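Fatty acid amide hydrolase (Candida albicans, PDB 6KVR) probably hydrolyses the amide bond of fatty acid amides and other monocarboxylic acid amides, releasing the carboxylate and ammonium, as a serine hydrolase of the amidase signature family. Local coordinates at residues Met208-Ala213 against Gly255-Ala260; Thr217-Asn222 against His474-Tyr479; Pro261-Gly266 against Ser465-Asn470; Asn469-His474 against Ala539-Gln544. All coordinates share one frame; numbering follows the deposited sequence.

Contact 1. Residues Met208-Ala213 against Gly255-Ala260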
loop_
_atom_site.group_PDB
_atom_site.type_symbol
_atom_site.label_atom_id
_atom_site.label_comp_id
_atom_site.label_asym_id
_atom_site.label_seq_id
_atom_site.Cartn_x
_atom_site.Cartn_y
_atom_site.Cartn_z
HETATM N N MSE A 208 -21.868 7.420 2.547
HETATM C CA MSE A 208 -21.950 5.991 2.827
HETATM C C MSE A 208 -23.378 5.479 2.610
HETATM O O MSE A 208 -23.954 4.809 3.469
HETATM C CB MSE A 208 -21.478 5.710 4.266
HETATM C CG MSE A 208 -20.010 6.059 4.529
HETATM SE SE MSE A 208 -18.896 4.776 3.474
HETATM C CE MSE A 208 -19.057 3.239 4.747
ATOM N N HIS A 209 -23.941 5.827 1.455
ATOM C CA HIS A 209 -25.144 5.200 0.932
ATOM C C HIS A 209 -24.863 4.684 -0.472
ATOM O O HIS A 209 -24.145 5.315 -1.252
ATOM C CB HIS A 209 -26.377 6.157 0.786
ATOM C CG HIS A 209 -26.668 7.036 1.961
ATOM N ND1 HIS A 209 -27.822 7.800 2.030
ATOM C CD2 HIS A 209 -25.979 7.295 3.098
ATOM C CE1 HIS A 209 -27.831 8.481 3.160
ATOM N NE2 HIS A 209 -26.723 8.202 3.823
ATOM N N LEU A 210 -25.492 3.572 -0.827
ATOM C CA LEU A 210 -25.623 3.250 -2.248
ATOM C C LEU A 210 -26.832 3.956 -2.858
ATOM O O LEU A 210 -27.591 3.377 -3.638
ATOM C CB LEU A 210 -25.693 1.739 -2.444
ATOM C CG LEU A 210 -24.418 0.966 -2.064
ATOM C CD1 LEU A 210 -24.453 -0.473 -2.596
ATOM C CD2 LEU A 210 -23.134 1.670 -2.517
ATOM N N ASP A 211 -26.988 5.233 -2.514
ATOM C CA ASP A 211 -28.131 6.093 -2.822
ATOM C C ASP A 211 -27.665 7.537 -2.623
ATOM O O ASP A 211 -26.486 7.775 -2.346
ATOM C CB ASP A 211 -29.325 5.743 -1.931
ATOM C CG ASP A 211 -30.613 6.378 -2.405
ATOM O OD1 ASP A 211 -31.492 6.642 -1.550
ATOM O OD2 ASP A 211 -30.747 6.614 -3.636
ATOM N N SER A 212 -28.599 8.507 -2.686
ATOM C CA SER A 212 -28.216 9.909 -2.833
ATOM C C SER A 212 -28.754 10.893 -1.788
ATOM O O SER A 212 -28.353 12.069 -1.827
ATOM C CB SER A 212 -28.635 10.423 -4.223
ATOM O OG SER A 212 -29.910 9.931 -4.595
ATOM N N ALA A 213 -29.625 10.480 -0.860
ATOM C CA ALA A 213 -30.314 11.470 -0.023
ATOM C C ALA A 213 -29.320 12.377 0.689
ATOM O O ALA A 213 -28.391 11.908 1.346
ATOM C CB ALA A 213 -31.223 10.788 1.005
ATOM N N GLY A 255 -16.963 0.508 -0.535
ATOM C CA GLY A 255 -18.282 -0.129 -0.465
ATOM C C GLY A 255 -19.052 -0.315 -1.765
ATOM O O GLY A 255 -20.067 -1.040 -1.760
ATOM N N GLY A 256 -18.648 0.312 -2.869
ATOM C CA GLY A 256 -19.356 0.116 -4.126
ATOM C C GLY A 256 -19.791 1.393 -4.820
ATOM O O GLY A 256 -20.585 1.350 -5.761
ATOM N N SER A 257 -19.266 2.539 -4.385
ATOM C CA SER A 257 -19.800 3.824 -4.819
ATOM C C SER A 257 -19.428 4.209 -6.261
ATOM O O SER A 257 -19.896 5.256 -6.707
ATOM C CB SER A 257 -19.355 4.924 -3.849
ATOM O OG SER A 257 -19.693 4.567 -2.510
ATOM N N ILE A 258 -18.613 3.450 -6.991
ATOM C CA ILE A 258 -18.508 3.605 -8.451
ATOM C C ILE A 258 -19.333 2.553 -9.171
ATOM O O ILE A 258 -20.139 2.865 -10.050
ATOM C CB ILE A 258 -17.040 3.544 -8.927
ATOM C CG1 ILE A 258 -16.249 4.783 -8.513
ATOM C CG2 ILE A 258 -16.995 3.388 -10.446
ATOM C CD1 ILE A 258 -14.746 4.632 -8.751
ATOM N N ARG A 259 -19.148 1.293 -8.791
ATOM C CA ARG A 259 -19.754 0.192 -9.531
ATOM C C ARG A 259 -21.271 0.176 -9.418
ATOM O O ARG A 259 -21.953 -0.094 -10.411
ATOM C CB ARG A 259 -19.133 -1.098 -9.043
ATOM C CG ARG A 259 -17.664 -0.864 -9.127
ATOM C CD ARG A 259 -16.839 -2.049 -9.014
ATOM N NE ARG A 259 -17.118 -2.892 -7.874
ATOM C CZ ARG A 259 -16.962 -2.557 -6.605
ATOM N NH1 ARG A 259 -16.674 -1.327 -6.249
ATOM N NH2 ARG A 259 -17.052 -3.503 -5.679
ATOM N N ALA A 260 -21.829 0.471 -8.226
ATOM C CA ALA A 260 -23.287 0.414 -8.087
ATOM C C ALA A 260 -23.988 1.486 -8.906
ATOM O O ALA A 260 -24.884 1.131 -9.694
ATOM C CB ALA A 260 -23.694 0.474 -6.611
#
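The G256-S257 peptide plane has the L210 methyl CD2 over one face, almost straight above the carbonyl carbon, with L210 CD2 4.1 Å from G256 C. G256 O itself accepts the N-H of A260, in the first turn of helix 259-265, with A260 N 2.9 Å from G256 O. The same methyl also reaches the preceding carbonyl, L210 CD2 lying 4.2 Å from G255 O. The other branch, CD1, goes to the helix, where L210 CD1 meets A260 CB at 4.2 Å. L210 CG stands anti to its carbonyl carbon (chi1 -65°), and this turns the fork of the side chain toward the glycine turn and the helix. That turn, with positive phi at G255 and G256, belongs to the amidase signature: I254 to S257 are predicted to bind substrate, and in relatives the backbone N-H groups here form the oxyanion hole. S257, the predicted acyl-ester nucleophile, lies about 3 Å from S233 and about 4 Å from K158, side chain to side chain, consistent with the Ser-Ser-Lys triad of the family. L210 CD2 comes within 4.5 Å of S257 OG, which is hydrogen-bonded to the nearby I254; W481 also packs on L210.

Contact 2. Residues Thr217-Asn222 against His474-Tyr479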
loop_
_atom_site.group_PDB
_atom_site.type_symbol
_atom_site.label_atom_id
_atom_site.label_comp_id
_atom_site.label_asym_id
_atom_site.label_seq_id
_atom_site.Cartn_x
_atom_site.Cartn_y
_atom_site.Cartn_z
ATOM N N THR A 217 -29.805 19.019 -1.936
ATOM C CA THR A 217 -30.624 18.877 -3.134
ATOM C C THR A 217 -31.610 17.716 -3.090
ATOM O O THR A 217 -32.317 17.504 -4.081
ATOM C CB THR A 217 -29.726 18.680 -4.364
ATOM O OG1 THR A 217 -28.906 17.508 -4.168
ATOM C CG2 THR A 217 -28.833 19.902 -4.575
ATOM N N GLY A 218 -31.643 16.927 -2.009
ATOM C CA GLY A 218 -32.616 15.837 -1.917
ATOM C C GLY A 218 -32.132 14.571 -2.605
ATOM O O GLY A 218 -31.006 14.120 -2.374
ATOM N N LEU A 219 -32.978 13.988 -3.453
ATOM C CA LEU A 219 -32.703 12.703 -4.087
ATOM C C LEU A 219 -32.342 12.868 -5.558
ATOM O O LEU A 219 -32.882 13.730 -6.259
ATOM C CB LEU A 219 -33.911 11.762 -3.986
ATOM C CG LEU A 219 -34.503 11.491 -2.614
ATOM C CD1 LEU A 219 -35.919 10.891 -2.730
ATOM C CD2 LEU A 219 -33.562 10.586 -1.803
ATOM N N THR A 220 -31.447 12.008 -6.028
ATOM C CA THR A 220 -31.106 11.913 -7.448
ATOM C C THR A 220 -31.716 10.638 -8.016
ATOM O O THR A 220 -31.666 9.589 -7.371
ATOM C CB THR A 220 -29.581 11.939 -7.635
ATOM O OG1 THR A 220 -29.089 13.200 -7.160
ATOM C CG2 THR A 220 -29.158 11.740 -9.109
ATOM N N LYS A 221 -32.301 10.720 -9.213
ATOM C CA LYS A 221 -33.132 9.641 -9.741
ATOM C C LYS A 221 -32.487 8.947 -10.938
ATOM O O LYS A 221 -31.651 9.519 -11.640
ATOM C CB LYS A 221 -34.519 10.173 -10.144
ATOM C CG LYS A 221 -35.404 10.539 -8.952
ATOM C CD LYS A 221 -35.582 9.341 -7.996
ATOM C CE LYS A 221 -36.761 9.577 -7.047
ATOM N NZ LYS A 221 -37.134 8.349 -6.310
ATOM N N ASN A 222 -32.940 7.710 -11.192
ATOM C CA ASN A 222 -32.387 6.884 -12.279
ATOM C C ASN A 222 -32.865 7.372 -13.641
ATOM O O ASN A 222 -34.068 7.544 -13.845
ATOM C CB ASN A 222 -32.797 5.420 -12.095
ATOM C CG ASN A 222 -32.013 4.470 -12.985
ATOM O OD1 ASN A 222 -31.909 4.662 -14.210
ATOM N ND2 ASN A 222 -31.457 3.431 -12.375
ATOM N N HIS A 474 -35.407 1.266 -4.926
ATOM C CA HIS A 474 -36.173 2.473 -4.652
ATOM C C HIS A 474 -35.359 3.393 -3.747
ATOM O O HIS A 474 -34.533 2.937 -2.955
ATOM C CB HIS A 474 -37.505 2.123 -3.994
ATOM C CG HIS A 474 -38.438 1.375 -4.890
ATOM N ND1 HIS A 474 -39.508 0.647 -4.412
ATOM C CD2 HIS A 474 -38.472 1.253 -6.239
ATOM C CE1 HIS A 474 -40.154 0.104 -5.428
ATOM N NE2 HIS A 474 -39.544 0.453 -6.548
ATOM N N SER A 475 -35.607 4.699 -3.858
ATOM C CA SER A 475 -34.863 5.658 -3.051
ATOM C C SER A 475 -34.952 5.312 -1.570
ATOM O O SER A 475 -36.012 4.936 -1.060
ATOM C CB SER A 475 -35.373 7.078 -3.309
ATOM O OG SER A 475 -35.168 7.406 -4.682
ATOM N N GLU A 476 -33.800 5.390 -0.896
ATOM C CA GLU A 476 -33.683 5.197 0.549
ATOM C C GLU A 476 -34.052 3.776 0.977
ATOM O O GLU A 476 -34.379 3.540 2.147
ATOM C CB GLU A 476 -34.524 6.227 1.315
ATOM C CG GLU A 476 -34.292 7.691 0.899
ATOM C CD GLU A 476 -34.790 8.703 1.945
ATOM O OE1 GLU A 476 -34.068 9.015 2.934
ATOM O OE2 GLU A 476 -35.933 9.184 1.772
ATOM N N GLU A 477 -33.965 2.811 0.060
ATOM C CA GLU A 477 -34.360 1.427 0.334
ATOM C C GLU A 477 -33.313 0.450 -0.198
ATOM O O GLU A 477 -33.631 -0.538 -0.865
ATOM C CB GLU A 477 -35.748 1.137 -0.257
ATOM C CG GLU A 477 -36.891 1.713 0.589
ATOM C CD GLU A 477 -38.271 1.268 0.127
ATOM O OE1 GLU A 477 -38.656 0.109 0.400
ATOM O OE2 GLU A 477 -38.988 2.106 -0.469
ATOM N N VAL A 478 -32.040 0.717 0.086
ATOM C CA VAL A 478 -30.975 -0.210 -0.273
ATOM C C VAL A 478 -30.054 -0.364 0.934
ATOM O O VAL A 478 -29.462 0.616 1.405
ATOM C CB VAL A 478 -30.209 0.234 -1.536
ATOM C CG1 VAL A 478 -29.809 1.715 -1.479
ATOM C CG2 VAL A 478 -29.015 -0.660 -1.785
ATOM N N TYR A 479 -29.940 -1.600 1.429
ATOM C CA TYR A 479 -29.377 -1.925 2.730
ATOM C C TYR A 479 -28.173 -2.853 2.677
ATOM O O TYR A 479 -27.289 -2.745 3.532
ATOM C CB TYR A 479 -30.447 -2.585 3.606
ATOM C CG TYR A 479 -31.765 -1.830 3.640
ATOM C CD1 TYR A 479 -31.945 -0.745 4.497
ATOM C CD2 TYR A 479 -32.817 -2.200 2.822
ATOM C CE1 TYR A 479 -33.137 -0.046 4.530
ATOM C CE2 TYR A 479 -34.019 -1.514 2.842
ATOM C CZ TYR A 479 -34.172 -0.443 3.699
ATOM O OH TYR A 479 -35.359 0.231 3.715
HETATM O O HOH W 1 -32.653 8.301 -5.015
#
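L219, in an extended run that leads into the short, weakly bonded strand at about 221-222, faces S475, second residue of the type II turn H474-E477, their CA atoms 7.4 Å apart. A weak bond from E477 N to H474 O closes the turn, and E476 takes positive phi (64°) as its third residue. S475 presents its hydroxyl to segment 217-222, where the K221 ammonium donates to it, NZ lying 2.7 Å from S475 OG. To get there the lysine bends at chi2 (-56°) and then runs extended to its end, bringing its aliphatic part close too: K221 CE is 3.6 Å from S475 OG. The hydroxyl accepts from the lysine and donates to a water, S475 OG lying 2.7 Å from it. That water in turn gives a proton to the T220 carbonyl, at 2.9 Å from T220 O, so the hydroxyl is gripped on both counts and its rotation is probably fixed. The bond from K221 thus joins the run into strand 221-222 to the 474-479 loop of the amidase fold, segments about 250 residues apart in the chain, away from the predicted catalytic and substrate-binding residues. The L219 isobutyl group straddles the turn with both branches. Its CD1 rests on the serine, 3.9 Å from S475 CB, while L219 CD2 touches E476 CG at 4.0 Å, the leucine and glutamate side chains crossing at about a right angle. The backbone of E476 is held from elsewhere, its N by D211 OD1 and its O by K417 NZ.

Contact 3. Residues Pro261-Gly266 against Ser465-Asn470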
loop_
_atom_site.group_PDB
_atom_site.type_symbol
_atom_site.label_atom_id
_atom_site.label_comp_id
_atom_site.label_asym_id
_atom_site.label_seq_id
_atom_site.Cartn_x
_atom_site.Cartn_y
_atom_site.Cartn_z
ATOM N N PRO A 261 -23.649 2.786 -8.798
ATOM C CA PRO A 261 -24.322 3.770 -9.667
ATOM C C PRO A 261 -24.180 3.449 -11.144
ATOM O O PRO A 261 -25.141 3.632 -11.908
ATOM C CB PRO A 261 -23.635 5.099 -9.318
ATOM C CG PRO A 261 -22.905 4.853 -8.028
ATOM C CD PRO A 261 -22.615 3.413 -7.941
ATOM N N ALA A 262 -23.002 2.985 -11.573
ATOM C CA ALA A 262 -22.839 2.575 -12.962
ATOM C C ALA A 262 -23.847 1.491 -13.324
ATOM O O ALA A 262 -24.615 1.634 -14.284
ATOM C CB ALA A 262 -21.410 2.093 -13.213
ATOM N N ALA A 263 -23.880 0.415 -12.538
ATOM C CA ALA A 263 -24.776 -0.696 -12.831
ATOM C C ALA A 263 -26.238 -0.277 -12.736
ATOM O O ALA A 263 -27.056 -0.687 -13.567
ATOM C CB ALA A 263 -24.488 -1.863 -11.886
ATOM N N TYR A 264 -26.585 0.531 -11.725
ATOM C CA TYR A 264 -27.969 0.960 -11.549
ATOM C C TYR A 264 -28.425 1.825 -12.718
ATOM O O TYR A 264 -29.569 1.714 -13.170
ATOM C CB TYR A 264 -28.147 1.761 -10.254
ATOM C CG TYR A 264 -27.932 1.043 -8.936
ATOM C CD1 TYR A 264 -27.629 -0.307 -8.883
ATOM C CD2 TYR A 264 -28.037 1.737 -7.733
ATOM C CE1 TYR A 264 -27.429 -0.951 -7.671
ATOM C CE2 TYR A 264 -27.829 1.114 -6.514
ATOM C CZ TYR A 264 -27.527 -0.239 -6.496
ATOM O OH TYR A 264 -27.331 -0.886 -5.296
ATOM N N SER A 265 -27.545 2.698 -13.213
ATOM C CA SER A 265 -27.949 3.808 -14.060
ATOM C C SER A 265 -27.648 3.595 -15.532
ATOM O O SER A 265 -27.843 4.520 -16.320
ATOM C CB SER A 265 -27.265 5.101 -13.602
ATOM O OG SER A 265 -27.719 5.511 -12.325
ATOM N N GLY A 266 -27.136 2.432 -15.917
ATOM C CA GLY A 266 -26.951 2.135 -17.322
ATOM C C GLY A 266 -25.637 2.550 -17.953
ATOM O O GLY A 266 -25.624 2.864 -19.150
ATOM N N SER A 465 -19.889 -11.693 -11.294
ATOM C CA SER A 465 -20.777 -11.730 -10.142
ATOM C C SER A 465 -21.795 -10.599 -10.266
ATOM O O SER A 465 -21.576 -9.646 -11.024
ATOM C CB SER A 465 -19.977 -11.599 -8.835
ATOM O OG SER A 465 -19.486 -10.278 -8.715
ATOM N N PRO A 466 -22.905 -10.669 -9.519
ATOM C CA PRO A 466 -23.844 -9.543 -9.476
ATOM C C PRO A 466 -23.192 -8.316 -8.860
ATOM O O PRO A 466 -22.162 -8.400 -8.190
ATOM C CB PRO A 466 -24.990 -10.060 -8.587
ATOM C CG PRO A 466 -24.795 -11.576 -8.516
ATOM C CD PRO A 466 -23.319 -11.760 -8.616
ATOM N N THR A 467 -23.809 -7.156 -9.097
ATOM C CA THR A 467 -23.382 -5.914 -8.461
ATOM C C THR A 467 -24.163 -5.614 -7.201
ATOM O O THR A 467 -23.676 -4.862 -6.346
ATOM C CB THR A 467 -23.532 -4.728 -9.419
ATOM O OG1 THR A 467 -22.943 -5.070 -10.679
ATOM C CG2 THR A 467 -22.790 -3.499 -8.873
ATOM N N TYR A 468 -25.340 -6.212 -7.065
ATOM C CA TYR A 468 -26.334 -5.900 -6.048
ATOM C C TYR A 468 -27.373 -7.015 -6.168
ATOM O O TYR A 468 -27.440 -7.683 -7.198
ATOM C CB TYR A 468 -26.913 -4.487 -6.273
ATOM C CG TYR A 468 -28.079 -4.087 -5.380
ATOM C CD1 TYR A 468 -27.975 -4.180 -4.009
ATOM C CD2 TYR A 468 -29.285 -3.624 -5.917
ATOM C CE1 TYR A 468 -29.028 -3.840 -3.186
ATOM C CE2 TYR A 468 -30.355 -3.269 -5.094
ATOM C CZ TYR A 468 -30.204 -3.380 -3.717
ATOM O OH TYR A 468 -31.226 -3.051 -2.844
ATOM N N ASN A 469 -28.147 -7.254 -5.108
ATOM C CA ASN A 469 -29.130 -8.340 -5.161
ATOM C C ASN A 469 -30.398 -7.951 -5.905
ATOM O O ASN A 469 -31.437 -8.606 -5.769
ATOM C CB ASN A 469 -29.490 -8.798 -3.746
ATOM C CG ASN A 469 -29.816 -7.625 -2.836
ATOM O OD1 ASN A 469 -28.977 -7.179 -2.056
ATOM N ND2 ASN A 469 -31.016 -7.079 -2.982
ATOM N N ASN A 470 -30.348 -6.870 -6.670
ATOM C CA ASN A 470 -31.496 -6.386 -7.417
ATOM C C ASN A 470 -30.960 -5.420 -8.464
ATOM O O ASN A 470 -29.763 -5.109 -8.490
ATOM C CB ASN A 470 -32.522 -5.735 -6.476
ATOM C CG ASN A 470 -33.856 -5.454 -7.154
ATOM O OD1 ASN A 470 -34.203 -6.066 -8.164
ATOM N ND2 ASN A 470 -34.599 -4.508 -6.607
#
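A263, in the last turn of helix 259-265, comes closest to T467, following the strand 462-466 region, with 6.9 Å between their CA atoms; the helix then gives way at G266, which has positive phi. The A263 methyl sits in the fork of the threonine, A263 CB lying 3.8 Å from both T467 OG1 and T467 CG2. The T467 hydroxyl has its polar partner elsewhere, bonding to G542 O. One residue along, Y264 pushes its phenol end over a face of the Y468 ring. Y264 OH sits 3.3 Å above that plane, displaced toward the rim and nearest Y468 CG. The rings themselves meet obliquely, planes at 58° and centroids 5.4 Å apart. At the edge of the Y264 ring, and in its plane, lies Y468 CB, with Y264 CE1 3.8 Å from Y468 CB. Y468 CG is anti to its backbone N (chi1 173°), which swings the ring beneath the Y264 hydroxyl. Y264 OH is buried without a hydrogen-bond partner in the model, so a weak interaction with the pi cloud of Y468 is possible. Around the pair, S496 of strand 494-499 touches A263 and T467, T484 of helix 482-490 touches the threonine, and strand 540-546 supplies G542, so helix 259-265 is packed against the central mixed sheet of the amidase fold, beside strands 462-466 and 540-546.

Contact 4. Residues Asn469-His474 against Ala539-Gln544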
loop_
_atom_site.group_PDB
_atom_site.type_symbol
_atom_site.label_atom_id
_atom_site.label_comp_id
_atom_site.label_asym_id
_atom_site.label_seq_id
_atom_site.Cartn_x
_atom_site.Cartn_y
_atom_site.Cartn_z
ATOM N N ASN A 469 -28.147 -7.254 -5.108
ATOM C CA ASN A 469 -29.130 -8.340 -5.161
ATOM C C ASN A 469 -30.398 -7.951 -5.905
ATOM O O ASN A 469 -31.437 -8.606 -5.769
ATOM C CB ASN A 469 -29.490 -8.798 -3.746
ATOM C CG ASN A 469 -29.816 -7.625 -2.836
ATOM O OD1 ASN A 469 -28.977 -7.179 -2.056
ATOM N ND2 ASN A 469 -31.016 -7.079 -2.982
ATOM N N ASN A 470 -30.348 -6.870 -6.670
ATOM C CA ASN A 470 -31.496 -6.386 -7.417
ATOM C C ASN A 470 -30.960 -5.420 -8.464
ATOM O O ASN A 470 -29.763 -5.109 -8.490
ATOM C CB ASN A 470 -32.522 -5.735 -6.476
ATOM C CG ASN A 470 -33.856 -5.454 -7.154
ATOM O OD1 ASN A 470 -34.203 -6.066 -8.164
ATOM N ND2 ASN A 470 -34.599 -4.508 -6.607
ATOM N N VAL A 471 -31.846 -4.961 -9.338
ATOM C CA VAL A 471 -31.560 -3.798 -10.172
ATOM C C VAL A 471 -31.641 -2.593 -9.244
ATOM O O VAL A 471 -31.790 -2.765 -8.031
ATOM C CB VAL A 471 -32.551 -3.682 -11.346
ATOM C CG1 VAL A 471 -32.314 -4.805 -12.343
ATOM C CG2 VAL A 471 -33.953 -3.767 -10.834
ATOM N N ALA A 472 -31.576 -1.380 -9.802
ATOM C CA ALA A 472 -31.593 -0.157 -9.006
ATOM C C ALA A 472 -32.697 -0.200 -7.951
ATOM O O ALA A 472 -33.836 -0.577 -8.260
ATOM C CB ALA A 472 -31.788 1.071 -9.901
ATOM N N PRO A 473 -32.411 0.176 -6.719
ATOM C CA PRO A 473 -33.421 0.118 -5.660
ATOM C C PRO A 473 -34.317 1.355 -5.670
ATOM O O PRO A 473 -34.049 2.359 -6.327
ATOM C CB PRO A 473 -32.573 0.068 -4.390
ATOM C CG PRO A 473 -31.429 0.957 -4.729
ATOM C CD PRO A 473 -31.122 0.684 -6.217
ATOM N N HIS A 474 -35.407 1.266 -4.926
ATOM C CA HIS A 474 -36.173 2.473 -4.652
ATOM C C HIS A 474 -35.359 3.393 -3.747
ATOM O O HIS A 474 -34.533 2.937 -2.955
ATOM C CB HIS A 474 -37.505 2.123 -3.994
ATOM C CG HIS A 474 -38.438 1.375 -4.890
ATOM N ND1 HIS A 474 -39.508 0.647 -4.412
ATOM C CD2 HIS A 474 -38.472 1.253 -6.239
ATOM C CE1 HIS A 474 -40.154 0.104 -5.428
ATOM N NE2 HIS A 474 -39.544 0.453 -6.548
ATOM N N ALA A 539 -35.388 -1.469 -15.705
ATOM C CA ALA A 539 -34.110 -1.053 -15.127
ATOM C C ALA A 539 -32.960 -1.856 -15.724
ATOM O O ALA A 539 -33.054 -3.078 -15.847
ATOM C CB ALA A 539 -34.121 -1.243 -13.615
ATOM N N PRO A 540 -31.848 -1.210 -16.059
ATOM C CA PRO A 540 -30.710 -1.949 -16.617
ATOM C C PRO A 540 -30.097 -2.901 -15.599
ATOM O O PRO A 540 -30.169 -2.686 -14.385
ATOM C CB PRO A 540 -29.723 -0.844 -17.009
ATOM C CG PRO A 540 -30.107 0.336 -16.204
ATOM C CD PRO A 540 -31.590 0.237 -15.953
ATOM N N VAL A 541 -29.513 -3.986 -16.111
ATOM C CA VAL A 541 -28.748 -4.931 -15.301
ATOM C C VAL A 541 -27.277 -4.776 -15.648
ATOM O O VAL A 541 -26.874 -5.013 -16.795
ATOM C CB VAL A 541 -29.172 -6.389 -15.514
ATOM C CG1 VAL A 541 -28.257 -7.270 -14.681
ATOM C CG2 VAL A 541 -30.607 -6.610 -15.109
ATOM N N GLY A 542 -26.472 -4.399 -14.667
ATOM C CA GLY A 542 -25.024 -4.372 -14.824
ATOM C C GLY A 542 -24.387 -5.386 -13.898
ATOM O O GLY A 542 -24.867 -5.598 -12.783
ATOM N N LEU A 543 -23.304 -6.002 -14.361
ATOM C CA LEU A 543 -22.627 -7.056 -13.616
ATOM C C LEU A 543 -21.171 -6.667 -13.377
ATOM O O LEU A 543 -20.644 -5.750 -14.013
ATOM C CB LEU A 543 -22.704 -8.391 -14.376
ATOM C CG LEU A 543 -24.061 -9.045 -14.655
ATOM C CD1 LEU A 543 -23.868 -10.267 -15.551
ATOM C CD2 LEU A 543 -24.794 -9.443 -13.365
ATOM N N GLN A 544 -20.503 -7.397 -12.480
ATOM C CA GLN A 544 -19.128 -7.102 -12.102
ATOM C C GLN A 544 -18.158 -8.143 -12.648
ATOM O O GLN A 544 -18.408 -9.352 -12.565
ATOM C CB GLN A 544 -18.969 -7.038 -10.586
ATOM C CG GLN A 544 -19.708 -5.894 -9.965
ATOM C CD GLN A 544 -19.378 -5.781 -8.498
ATOM O OE1 GLN A 544 -18.724 -4.828 -8.082
ATOM N NE2 GLN A 544 -19.786 -6.775 -7.712
HETATM O O HOH W 2 -30.957 -0.716 -12.692
#
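The P540 carbonyl, touched by V471, receives a proton from a water that lies 2.7 Å from P540 O and accepts the backbone N-H of A472 at 3.0 Å from A472 N. No direct hydrogen bond joins the two segments; the water bridges A472 N and P540 O. The CA atoms of V471 and V541 are 6.0 Å apart. The rest of the contact is apolar and centres on V471. Its CG1 reaches over the same carbonyl oxygen, with V471 CG1 3.6 Å from P540 O, and also meets V541 CG2 at 3.7 Å, the two valine side chains crossing at about a right angle. On the other branch V471 CG2 lies 3.8 Å from A539 CB, and the branch point V471 CB comes to 3.7 Å from A539 CB. CG1 is anti to the carbonyl carbon (chi1 -69°), which aims it at V541 while CG2 goes to the alanine. The loop 469-474 thus lies against the start of strand 540-546, which runs between strands 494-499 and 462-466 of the mixed sheet of the amidase fold. Helix 357-372 packs I359 on both valines, and Y264 of helix 259-265 touches A472 and P473.

In the fold
Contacts 3 and 4 nearly coincide, their centres 4 Å apart, sharing N469 and N470 and reaching the neighbouring strands 462-466 and 540-546. Contact 1, 10 Å from contacts 2 and 3 and 12 Å from contact 4, shares helix 259-265 with contact 3. Contact 2 shares H474 with contact 4. Along the chain, contact 1 closes before contacts 3 and 4 open, contact 2 alternates with contacts 1 and 4, and contact 3 is nested inside contact 2. Probable hydrogen bonds link contact 1 to contact 4 (R259 to Q544) and contact 2 to contact 3 (N222 to Y264). The helix after the predicted nucleophile S257 is thus joined to the central sheet and segments 208-213, 217-222 and 469-479.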